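PDB 4A9V: PHOX from Pseudomonas fluorescens, which is a PhoX-type alkaline phosphatase, a beta-propeller enzyme that hydrolyses phosphate monoesters with an iron-calcium cofactor. Local coordinates for residues R150-A155 and V262-L267; F301-K306 and R316-H321. One frame throughout, in Å; residues are numbered along the deposited sequence.

Interaction 1 (R150-A155 and V262-L267); sequences RISGPA and VKRTAL. With EDO (1,2-ethanediol), chain P; EDO (1,2-ethanediol), chain M.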
ATOM      1  N   ARG A 150     -12.247  -8.193  14.452  1.00  8.67           N
ATOM      2  CA  ARG A 150     -13.567  -7.617  14.680  0.50  9.42           C
ATOM      3  C   ARG A 150     -13.936  -6.729  13.501  1.00  8.16           C
ATOM      4  O   ARG A 150     -13.065  -6.119  12.881  1.00  9.45           O
ATOM      5  CB  ARG A 150     -13.557  -6.775  15.966  0.50 14.06           C
ATOM      6  CG  ARG A 150     -14.751  -5.839  16.114  0.50 23.52           C
ATOM      7  CD  ARG A 150     -14.745  -5.127  17.461  0.50 48.90           C
ATOM      8  NE  ARG A 150     -15.672  -3.997  17.498  0.50 53.19           N
ATOM      9  CZ  ARG A 150     -15.303  -2.734  17.698  0.50 81.64           C
ATOM     10  NH1 ARG A 150     -14.024  -2.433  17.877  0.50 79.47           N
ATOM     11  NH2 ARG A 150     -16.225  -1.793  17.873  0.50 68.62           N
ATOM     12  N   ILE A 151     -15.232  -6.588  13.253  1.00  8.68           N
ATOM     13  CA  ILE A 151     -15.749  -5.628  12.277  1.00  8.32           C
ATOM     14  C   ILE A 151     -16.521  -4.538  13.009  1.00  8.91           C
ATOM     15  O   ILE A 151     -17.341  -4.850  13.874  1.00  9.87           O
ATOM     16  CB  ILE A 151     -16.711  -6.297  11.276  1.00  9.54           C
ATOM     17  CG1 ILE A 151     -16.080  -7.543  10.655  1.00 10.66           C
ATOM     18  CG2 ILE A 151     -17.115  -5.313  10.193  1.00 10.58           C
ATOM     19  CD1 ILE A 151     -17.043  -8.338   9.799  1.00 13.52           C
ATOM     20  N   SER A 152     -16.213  -3.278  12.719  1.00  7.79           N
ATOM     21  CA  SER A 152     -16.920  -2.167  13.337  0.50  8.42           C
ATOM     22  C   SER A 152     -17.368  -1.160  12.284  1.00  7.77           C
ATOM     23  O   SER A 152     -17.082  -1.312  11.092  1.00  9.02           O
ATOM     24  CB  SER A 152     -16.045  -1.490  14.396  0.50  7.19           C
ATOM     25  OG  SER A 152     -16.838  -0.730  15.299  0.50  7.07           O
ATOM     26  N   GLY A 153     -18.095  -0.138  12.722  1.00  8.89           N
ATOM     27  CA  GLY A 153     -18.594   0.896  11.820  1.00  9.34           C
ATOM     28  C   GLY A 153     -19.955   0.514  11.262  1.00  7.94           C
ATOM     29  O   GLY A 153     -20.548  -0.491  11.661  1.00  9.74           O
ATOM     30  N   PRO A 154     -20.460   1.312  10.318  1.00  8.82           N
ATOM     31  CA  PRO A 154     -21.865   1.191   9.955  1.00  9.82           C
ATOM     32  C   PRO A 154     -22.242  -0.148   9.332  1.00 10.17           C
ATOM     33  O   PRO A 154     -23.413  -0.518   9.355  1.00 12.11           O
ATOM     34  CB  PRO A 154     -22.064   2.329   8.957  1.00 12.44           C
ATOM     35  CG  PRO A 154     -21.077   3.358   9.392  1.00 11.97           C
ATOM     36  CD  PRO A 154     -19.869   2.569   9.825  1.00  9.64           C
ATOM     37  N   ALA A 155     -21.291  -0.832   8.703  1.00  9.36           N
ATOM     38  CA  ALA A 155     -21.599  -2.091   8.037  1.00  9.74           C
ATOM     39  C   ALA A 155     -21.469  -3.296   8.962  1.00  9.57           C
ATOM     40  O   ALA A 155     -21.874  -4.387   8.591  1.00 10.76           O
ATOM     41  CB  ALA A 155     -20.735  -2.272   6.795  1.00 11.00           C
ATOM     42  N   VAL A 262      -9.403  -4.271  14.180  1.00  7.29           N
ATOM     43  CA  VAL A 262     -10.765  -3.873  13.843  1.00  8.27           C
ATOM     44  C   VAL A 262     -10.839  -3.397  12.396  1.00  7.07           C
ATOM     45  O   VAL A 262     -10.153  -2.450  12.006  1.00  7.47           O
ATOM     46  CB  VAL A 262     -11.253  -2.730  14.749  1.00  9.24           C
ATOM     47  CG1 VAL A 262     -12.705  -2.404  14.436  1.00 10.61           C
ATOM     48  CG2 VAL A 262     -11.085  -3.085  16.218  1.00 11.74           C
ATOM     49  N   LYS A 263     -11.729  -4.013  11.620  1.00  6.56           N
ATOM     50  CA  LYS A 263     -12.029  -3.543  10.268  1.00  6.77           C
ATOM     51  C   LYS A 263     -12.964  -2.345  10.336  1.00  6.71           C
ATOM     52  O   LYS A 263     -14.059  -2.424  10.898  1.00  8.08           O
ATOM     53  CB  LYS A 263     -12.631  -4.665   9.428  1.00  7.21           C
ATOM     54  CG  LYS A 263     -11.767  -5.919   9.423  1.00  7.57           C
ATOM     55  CD  LYS A 263     -11.777  -6.661   8.095  1.00  7.94           C
ATOM     56  CE  LYS A 263     -10.855  -7.866   8.154  1.00  7.30           C
ATOM     57  NZ  LYS A 263     -10.719  -8.561   6.844  1.00  8.12           N
ATOM     58  N   ARG A 264     -12.510  -1.219   9.797  1.00  6.23           N
ATOM     59  CA  ARG A 264     -13.188   0.060   9.966  1.00  6.60           C
ATOM     60  C   ARG A 264     -14.069   0.338   8.742  1.00  6.54           C
ATOM     61  O   ARG A 264     -13.636   0.950   7.765  1.00  6.73           O
ATOM     62  CB  ARG A 264     -12.162   1.177  10.174  1.00  7.06           C
ATOM     63  CG  ARG A 264     -11.362   1.027  11.458  1.00  7.07           C
ATOM     64  CD  ARG A 264     -12.237   1.161  12.696  1.00  8.07           C
ATOM     65  NE  ARG A 264     -11.454   1.125  13.926  1.00  7.89           N
ATOM     66  CZ  ARG A 264     -11.975   1.090  15.148  1.00  8.78           C
ATOM     67  NH1 ARG A 264     -13.288   1.156  15.317  1.00 10.02           N
ATOM     68  NH2 ARG A 264     -11.181   0.997  16.197  1.00  9.87           N
ATOM     69  N   THR A 265     -15.313  -0.130   8.786  1.00  6.26           N
ATOM     70  CA  THR A 265     -16.164  -0.091   7.605  1.00  6.68           C
ATOM     71  C   THR A 265     -16.579   1.322   7.172  1.00  6.97           C
ATOM     72  O   THR A 265     -16.954   1.513   6.016  1.00  7.22           O
ATOM     73  CB  THR A 265     -17.400  -1.008   7.715  1.00  7.97           C
ATOM     74  OG1 THR A 265     -18.275  -0.550   8.756  1.00  8.02           O
ATOM     75  CG2 THR A 265     -16.984  -2.454   7.967  1.00  7.96           C
ATOM     76  N   ALA A 266     -16.487   2.313   8.058  1.00  6.81           N
ATOM     77  CA  ALA A 266     -16.802   3.683   7.662  1.00  7.10           C
ATOM     78  C   ALA A 266     -15.871   4.205   6.571  1.00  7.16           C
ATOM     79  O   ALA A 266     -16.202   5.173   5.891  1.00  7.72           O
ATOM     80  CB  ALA A 266     -16.786   4.622   8.859  1.00  7.59           C
ATOM     81  N   LEU A 267     -14.700   3.593   6.417  1.00  6.56           N
ATOM     82  CA  LEU A 267     -13.725   4.035   5.423  1.00  6.66           C
ATOM     83  C   LEU A 267     -13.932   3.364   4.061  1.00  6.81           C
ATOM     84  O   LEU A 267     -13.244   3.699   3.098  1.00  7.76           O
ATOM     85  CB  LEU A 267     -12.292   3.812   5.927  1.00  7.00           C
ATOM     86  CG  LEU A 267     -11.726   4.891   6.856  1.00  6.91           C
ATOM     87  CD1 LEU A 267     -12.551   5.071   8.127  1.00  7.77           C
ATOM     88  CD2 LEU A 267     -10.278   4.571   7.203  1.00  8.14           C
TER
HETATM   89  C1  EDO P 910     -19.659  -0.244  15.184  1.00 83.48           C
HETATM   90  O1  EDO P 910     -20.995  -0.821  14.865  1.00135.86           O
HETATM   91  C2  EDO P 910     -19.598   1.196  14.672  1.00 28.81           C
HETATM   92  O2  EDO P 910     -20.409   2.063  15.479  1.00 28.51           O
HETATM   93  C1  EDO M 907      -6.981  -0.861  17.308  1.00 41.06           C
HETATM   94  O1  EDO M 907      -6.617   0.024  18.373  1.00 65.33           O
HETATM   95  C2  EDO M 907      -8.346  -0.455  16.765  1.00 30.17           C
HETATM   96  O2  EDO M 907      -8.919   0.532  17.632  1.00112.73           O
HETATM   97  O   HOH W   1     -14.138   0.895  18.049  1.00 22.55           O

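Interaction 2 (F301-K306 and R316-H321); sequences FVSRDK and RDILDH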
ATOM      1  N   PHE A 301     -11.839  10.143   3.785  1.00  6.36           N
ATOM      2  CA  PHE A 301     -12.705  10.021   4.948  1.00  6.55           C
ATOM      3  C   PHE A 301     -12.397  11.155   5.912  1.00  6.61           C
ATOM      4  O   PHE A 301     -11.234  11.470   6.159  1.00  7.19           O
ATOM      5  CB  PHE A 301     -12.464   8.682   5.646  1.00  7.13           C
ATOM      6  CG  PHE A 301     -13.252   8.514   6.918  1.00  7.05           C
ATOM      7  CD1 PHE A 301     -14.587   8.146   6.884  1.00  8.30           C
ATOM      8  CD2 PHE A 301     -12.659   8.750   8.146  1.00  8.11           C
ATOM      9  CE1 PHE A 301     -15.317   8.038   8.055  1.00  9.56           C
ATOM     10  CE2 PHE A 301     -13.373   8.592   9.317  1.00 10.58           C
ATOM     11  CZ  PHE A 301     -14.706   8.234   9.273  1.00  9.96           C
ATOM     12  N   VAL A 302     -13.445  11.760   6.458  1.00  7.27           N
ATOM     13  CA  VAL A 302     -13.287  12.785   7.490  1.00  7.32           C
ATOM     14  C   VAL A 302     -14.100  12.388   8.716  1.00  7.27           C
ATOM     15  O   VAL A 302     -15.294  12.124   8.610  1.00  8.10           O
ATOM     16  CB  VAL A 302     -13.759  14.168   7.001  1.00  8.29           C
ATOM     17  CG1 VAL A 302     -13.522  15.211   8.079  1.00 10.16           C
ATOM     18  CG2 VAL A 302     -13.059  14.542   5.698  1.00  9.07           C
ATOM     19  N   SER A 303     -13.448  12.281   9.869  1.00  7.23           N
ATOM     20  CA  SER A 303     -14.130  11.805  11.063  1.00  7.21           C
ATOM     21  C   SER A 303     -15.183  12.794  11.542  1.00  7.50           C
ATOM     22  O   SER A 303     -15.083  14.002  11.328  1.00  8.91           O
ATOM     23  CB  SER A 303     -13.136  11.487  12.186  1.00  7.76           C
ATOM     24  OG  SER A 303     -12.503  12.643  12.691  1.00  7.55           O
ATOM     25  N   ARG A 304     -16.150  12.268  12.279  1.00  7.97           N
ATOM     26  CA  ARG A 304     -17.128  13.087  12.984  1.00  8.32           C
ATOM     27  C   ARG A 304     -16.477  13.844  14.130  1.00  8.17           C
ATOM     28  O   ARG A 304     -16.719  15.035  14.312  1.00  9.32           O
ATOM     29  CB  ARG A 304     -18.240  12.190  13.531  1.00  8.64           C
ATOM     30  CG  ARG A 304     -19.334  12.922  14.297  1.00 10.88           C
ATOM     31  CD  ARG A 304     -20.232  11.950  15.050  1.00 11.91           C
ATOM     32  NE  ARG A 304     -19.487  11.255  16.095  1.00 10.91           N
ATOM     33  CZ  ARG A 304     -19.926  10.189  16.754  1.00 12.41           C
ATOM     34  NH1 ARG A 304     -21.078   9.619  16.425  1.00 14.09           N
ATOM     35  NH2 ARG A 304     -19.160   9.643  17.688  1.00 12.49           N
ATOM     36  N   ASP A 305     -15.672  13.135  14.920  1.00  7.60           N
ATOM     37  CA  ASP A 305     -15.134  13.667  16.160  1.00  8.15           C
ATOM     38  C   ASP A 305     -13.755  14.281  15.942  1.00  7.91           C
ATOM     39  O   ASP A 305     -12.978  13.858  15.081  1.00  8.43           O
ATOM     40  CB  ASP A 305     -15.038  12.549  17.196  1.00  8.95           C
ATOM     41  CG  ASP A 305     -16.360  11.845  17.413  1.00 10.12           C
ATOM     42  OD1 ASP A 305     -17.405  12.527  17.458  1.00 11.14           O
ATOM     43  OD2 ASP A 305     -16.350  10.603  17.560  1.00 11.30           O
ATOM     44  N   LYS A 306     -13.437  15.253  16.783  1.00  8.53           N
ATOM     45  CA  LYS A 306     -12.086  15.765  16.875  1.00  8.45           C
ATOM     46  C   LYS A 306     -11.164  14.710  17.463  1.00  7.84           C
ATOM     47  O   LYS A 306     -11.545  13.970  18.378  1.00  8.98           O
ATOM     48  CB  LYS A 306     -12.053  17.034  17.731  1.00  9.96           C
ATOM     49  CG  LYS A 306     -12.816  18.196  17.122  1.00 13.36           C
ATOM     50  CD  LYS A 306     -12.815  19.403  18.039  1.00 21.40           C
ATOM     51  CE  LYS A 306     -13.568  20.566  17.413  1.00 35.71           C
ATOM     52  NZ  LYS A 306     -14.471  20.143  16.305  1.00 96.66           N
ATOM     53  N   ARG A 316     -10.879   5.658  20.521  1.00  9.14           N
ATOM     54  CA  ARG A 316     -11.158   4.267  20.184  1.00 10.50           C
ATOM     55  C   ARG A 316     -12.047   4.150  18.940  1.00  9.59           C
ATOM     56  O   ARG A 316     -11.840   3.273  18.104  1.00 13.24           O
ATOM     57  CB  ARG A 316     -11.827   3.578  21.369  1.00 12.86           C
ATOM     58  CG  ARG A 316     -12.046   2.087  21.182  1.00 16.50           C
ATOM     59  CD  ARG A 316     -12.923   1.520  22.287  1.00 23.63           C
ATOM     60  NE  ARG A 316     -14.302   1.979  22.155  1.00 27.02           N
ATOM     61  CZ  ARG A 316     -15.162   2.087  23.165  1.00 96.73           C
ATOM     62  NH1 ARG A 316     -14.861   1.569  24.350  1.00 47.48           N
ATOM     63  NH2 ARG A 316     -16.390   2.539  22.941  1.00141.01           N
ATOM     64  N   ASP A 317     -13.119   4.932  18.905  1.00 10.05           N
ATOM     65  CA  ASP A 317     -14.139   4.786  17.874  1.00 11.39           C
ATOM     66  C   ASP A 317     -14.065   5.844  16.780  1.00  8.69           C
ATOM     67  O   ASP A 317     -15.025   6.016  16.027  1.00  9.79           O
ATOM     68  CB  ASP A 317     -15.551   4.827  18.487  1.00 14.82           C
ATOM     69  CG  ASP A 317     -15.730   3.844  19.627  1.00 16.81           C
ATOM     70  OD1 ASP A 317     -15.206   2.714  19.532  1.00 16.17           O
ATOM     71  OD2 ASP A 317     -16.497   4.165  20.565  1.00 21.99           O
ATOM     72  N   ILE A 318     -12.982   6.613  16.729  1.00  7.68           N
ATOM     73  CA  ILE A 318     -12.969   7.797  15.882  1.00  7.52           C
ATOM     74  C   ILE A 318     -13.202   7.437  14.406  1.00  6.75           C
ATOM     75  O   ILE A 318     -13.879   8.167  13.684  1.00  8.24           O
ATOM     76  CB  ILE A 318     -11.684   8.635  16.075  1.00  7.54           C
ATOM     77  CG1 ILE A 318     -11.835  10.011  15.428  1.00  8.19           C
ATOM     78  CG2 ILE A 318     -10.444   7.912  15.565  1.00  7.61           C
ATOM     79  CD1 ILE A 318     -10.675  10.943  15.704  1.00  9.23           C
ATOM     80  N   LEU A 319     -12.682   6.295  13.964  1.00  6.89           N
ATOM     81  CA  LEU A 319     -12.822   5.901  12.566  1.00  7.16           C
ATOM     82  C   LEU A 319     -14.118   5.150  12.272  1.00  7.27           C
ATOM     83  O   LEU A 319     -14.310   4.686  11.150  1.00  8.39           O
ATOM     84  CB  LEU A 319     -11.621   5.070  12.119  1.00  7.58           C
ATOM     85  CG  LEU A 319     -10.261   5.778  12.189  1.00  7.74           C
ATOM     86  CD1 LEU A 319      -9.165   4.857  11.670  1.00  8.92           C
ATOM     87  CD2 LEU A 319     -10.277   7.100  11.434  1.00  8.29           C
ATOM     88  N   ASP A 320     -15.041   5.117  13.239  1.00  7.59           N
ATOM     89  CA  ASP A 320     -16.355   4.517  13.026  1.00  7.73           C
ATOM     90  C   ASP A 320     -17.434   5.519  12.622  1.00  7.73           C
ATOM     91  O   ASP A 320     -18.544   5.109  12.274  1.00  8.85           O
ATOM     92  CB  ASP A 320     -16.828   3.762  14.271  1.00  8.66           C
ATOM     93  CG  ASP A 320     -16.117   2.435  14.466  1.00  9.47           C
ATOM     94  OD1 ASP A 320     -15.480   1.915  13.522  1.00 10.19           O
ATOM     95  OD2 ASP A 320     -16.276   1.871  15.567  1.00 11.47           O
ATOM     96  N   HIS A 321     -17.133   6.811  12.704  1.00  8.00           N
ATOM     97  CA  HIS A 321     -18.143   7.844  12.485  1.00  8.57           C
ATOM     98  C   HIS A 321     -17.526   8.939  11.679  1.00  7.72           C
ATOM     99  O   HIS A 321     -16.431   9.402  11.990  1.00  8.16           O
ATOM    100  CB  HIS A 321     -18.638   8.406  13.819  1.00  9.32           C
ATOM    101  CG  HIS A 321     -19.111   7.354  14.783  1.00 10.80           C
ATOM    102  ND1 HIS A 321     -20.298   6.733  14.648  1.00 12.13           N
ATOM    103  CD2 HIS A 321     -18.463   6.742  15.849  1.00 11.77           C
ATOM    104  CE1 HIS A 321     -20.422   5.800  15.608  1.00 13.75           C
ATOM    105  NE2 HIS A 321     -19.292   5.794  16.332  1.00 14.48           N
TER
HETATM  106  O   HOH W   2     -15.507  10.215  14.790  1.00  9.58           O

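Interaction 1 (R150-A155 and V262-L267)
Thr265 grips the end of strand 148-152 with both its backbone and its side chain. Its N and its OG1 both donate to Ser152 O, with OG1 the shorter bond at 2.7 Å. OG1 then accepts from Ala155 N at 3.0 Å, so one hydroxyl ties down the turn that follows the strand. The torsion explains this: OG1 lies between the backbone N and the carbonyl carbon (chi1 65°), and the methyl CG2 is left to meet Ile151 CG2 at 3.6 Å. Before the turn the two strands pair in parallel. Lys263 N donates to Arg150 O at 2.8 Å, and Ser152 N donates to Lys263 O, both nearly straight.

One face carries Arg150, Ser152, Val262 and Arg264. Ser152 CB lies close to Val262 CG1, 3.5 Å in the conformer given. In the conformer given, one of two, the extended Arg150 chain runs alongside Val262, with NH1 3.4 Å from Val262 CG2. Val262 CG1 also sits under the centre of the Arg264 guanidinium. A water accepts from Arg264 NH1 and, in that Arg150 conformer, weakly from Arg150 NH1. Asp320 probably offsets the positive charge here: it forms a salt bridge with Arg264 NH1 and a hydrogen bond with Ser152 OG. Glu251 takes Arg264 NE.

The pair forms the parallel step in an otherwise antiparallel mixed sheet. Strand 171-173 flanks 148-152, and strand 249-252 flanks 262-264. Beyond the strands, Pro154 and Ala155 pack on helix 364-369, and Ala266 rests on Phe301 of strand 296-303.

Interaction 2 (F301-K306 and R316-H321)
Arg304 and His321 are brought face to face by their torsions. Arg304 CG lies anti to the backbone N (chi1 180°), and the chain then bends at chi3 (65°), which lays the guanidinium over the imidazole. His321 holds CG beside its own backbone N, and its ring lies flat against the arginine. The planes are only 7° apart and the centres 3.9 Å apart. The overlap is offset: NH1 stands over His321 CG at 3.4 Å, and NH2 is near CD2. Asp320 CB packs on the opposite face of the ring.

The guanidinium is also held at its edge by Asp305. NE donates to OD1 at 2.8 Å and NH2 to OD2 at 3.0 Å, a side-on grip that limits rotation. Arg304 N donates to His321 O at 2.9 Å, with the donor well out of the carbonyl plane. The same oxygen lies 3.4 Å from Phe301 CZ. Phe301 CE2 meets Leu319 CD2, and Ile318 CG1 packs on Ser303 CB at 3.8 Å. A water accepts from Asp305 N and lies 2.8 Å from Ile318 O, to which it probably donates. Ser303 OG donates to Asp305 O and so braces the corner where the chain leaves strand 296-303.

The 3-10 turn at 318-320 thus closes against the end of strand 296-303, just before strand 322-329 returns beside it. With His321 replaced by an alanine, one face of the guanidinium would probably lose its stacking partner, while the Asp305 grip on its edge could remain. The stack pairs a cationic group with an aromatic ring, and the carboxylate at the guanidinium edge probably balances the positive charge. Flat packing and charge pairing therefore act together on one arginine.

In the fold
Interaction 1 comes first along the chain, and interaction 2 opens later, at 301. Their centres are 11 Å apart, on the same side of the chain's centre. Interaction 1 is pairing within the six-stranded mixed sheet. Interaction 2 closes the connection between strands 296-303 and 322-329 of a large antiparallel sheet. The two meet directly: Asp320 of 316-321 connects them, and Ala266 CB packs against Leu319 O at 3.4 Å. Where they meet, two neighbouring sheets are joined, consistent with adjacent parts of the beta-propeller. Both contacts lie away from the iron and calcium sites, so their part in the protein is structural.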